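Local coordinates for protein branched-chain-amino-acid aminotransferase (Pseudomonas sp. UW4, PDB 6JIF) that catalyses the pyridoxal-phosphate-dependent transfer of amino groups between branched-chain amino acids and 2-oxo acids, most likely as a dimer, at residues B[212-215]-B[216-220]. Residues are numbered along the deposited sequence; the frame is centred on the assembly and turned at random.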
loop_
_atom_site.group_PDB
_atom_site.type_symbol
_atom_site.label_atom_id
_atom_site.label_comp_id
_atom_site.label_asym_id
_atom_site.label_seq_id
_atom_site.Cartn_x
_atom_site.Cartn_y
_atom_site.Cartn_z
ATOM N N SER B 212 4.222 7.413 1.727
ATOM C CA SER B 212 4.884 8.461 2.505
ATOM C C SER B 212 6.400 8.248 2.637
ATOM O O SER B 212 7.089 9.177 3.064
ATOM C CB SER B 212 4.245 8.530 3.918
ATOM O OG SER B 212 4.718 7.507 4.830
ATOM N N LEU B 213 6.944 7.072 2.286
ATOM C CA LEU B 213 8.373 6.802 2.570
ATOM C C LEU B 213 9.304 7.779 1.874
ATOM O O LEU B 213 10.156 8.446 2.515
ATOM C CB LEU B 213 8.719 5.366 2.147
ATOM C CG LEU B 213 8.088 4.304 3.033
ATOM C CD1 LEU B 213 8.173 2.914 2.414
ATOM C CD2 LEU B 213 8.870 4.364 4.333
ATOM N N MET B 214 9.192 7.869 0.546
ATOM C CA MET B 214 10.083 8.784 -0.170
ATOM C C MET B 214 9.828 10.256 0.191
ATOM O O MET B 214 10.819 11.015 0.372
ATOM C CB MET B 214 9.979 8.512 -1.681
ATOM C CG MET B 214 10.885 9.376 -2.514
ATOM S SD MET B 214 9.960 10.853 -2.868
ATOM C CE MET B 214 8.772 10.282 -4.085
ATOM N N PRO B 215 8.577 10.752 0.244
ATOM C CA PRO B 215 8.365 12.168 0.621
ATOM C C PRO B 215 8.861 12.506 2.009
ATOM O O PRO B 215 9.464 13.596 2.222
ATOM C CB PRO B 215 6.841 12.339 0.534
ATOM C CG PRO B 215 6.377 11.244 -0.364
ATOM C CD PRO B 215 7.337 10.120 -0.261
ATOM N N GLY B 216 8.647 11.581 2.939
ATOM C CA GLY B 216 9.137 11.786 4.291
ATOM C C GLY B 216 10.637 11.836 4.306
ATOM O O GLY B 216 11.227 12.679 4.963
ATOM N N SER B 217 11.269 10.964 3.521
ATOM C CA SER B 217 12.720 10.921 3.449
ATOM C C SER B 217 13.281 12.211 2.859
ATOM O O SER B 217 14.308 12.728 3.323
ATOM C CB SER B 217 13.133 9.707 2.606
ATOM O OG SER B 217 14.528 9.520 2.756
ATOM N N LYS B 218 12.591 12.759 1.847
ATOM C CA LYS B 218 13.029 13.991 1.202
ATOM C C LYS B 218 12.909 15.185 2.146
ATOM O O LYS B 218 13.805 16.039 2.180
ATOM C CB LYS B 218 12.249 14.202 -0.093
ATOM C CG LYS B 218 12.899 13.461 -1.237
ATOM C CD LYS B 218 12.221 13.702 -2.540
ATOM C CE LYS B 218 13.143 13.248 -3.677
ATOM N NZ LYS B 218 12.365 13.002 -4.932
ATOM N N ALA B 219 11.826 15.259 2.933
ATOM C CA ALA B 219 11.727 16.315 3.935
ATOM C C ALA B 219 12.816 16.171 4.995
ATOM O O ALA B 219 13.394 17.162 5.442
ATOM C CB ALA B 219 10.327 16.299 4.582
ATOM N N LYS B 220 13.090 14.955 5.445
ATOM C CA LYS B 220 14.136 14.807 6.461
ATOM C C LYS B 220 15.535 15.072 5.890
ATOM O O LYS B 220 16.423 15.583 6.597
ATOM C CB LYS B 220 14.037 13.422 7.083
ATOM C CG LYS B 220 12.783 13.309 7.963
ATOM C CD LYS B 220 12.387 11.860 8.205
ATOM C CE LYS B 220 11.073 11.774 9.013
ATOM N NZ LYS B 220 10.274 10.517 8.793
#
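Met214 and Lys218 meet one turn apart on helix 206-221, the helix of a beta-alpha-beta crossover that leaves strand 185-189 and returns through the parallel strand 227-230 in this class IV aminotransferase. The segment is a worked example of how a helix carries a proline in its interior. Four consecutive i to i+4 backbone bonds join residues 212-215 to 216-219: Gly216 N to Ser212 O and Ser217 N to Leu213 O at 2.9 Å each, Lys218 N to Met214 O, and Ala219 N to Pro215 O at 3.0 Å. The last is the straightest, with an N-H...O angle of 164°. Pro215, whose ring nitrogen has no hydrogen to give, leaves the preceding turn one bond short and kinks the helix there, yet its own carbonyl is gripped normally by Ala219. Ser212, with its side chain about 8 Å from the bound pyridoxal-5'-phosphate, adds a side-chain bond by turning OG back to Tyr209 O.

Packing against the surroundings uses more than one side of the helix. Pro215 and Ala219 lie against strand 227-230, on Tyr229 and Ala227 respectively, whereas Leu213 and Ser217 pack on Arg160 and Leu111 of the second subunit, so one helix serves both the sheet and the dimer interface.

Between the side chains of the two turns the contact is van der Waals. Met214 sends CG away from its own N (chi1 -178°), beside the carbonyl carbon, and then bends at chi2 and chi3, bringing the thioether round beside the next turn. Lys218 runs out extended beyond CG, its ammonium making a weak hydrogen bond to Tyr192 OH, and the two chains cross at a slant: Met214 SD meets the outer part of the lysine chain, 3.7 Å from Lys218 CD and nearly as close to NZ.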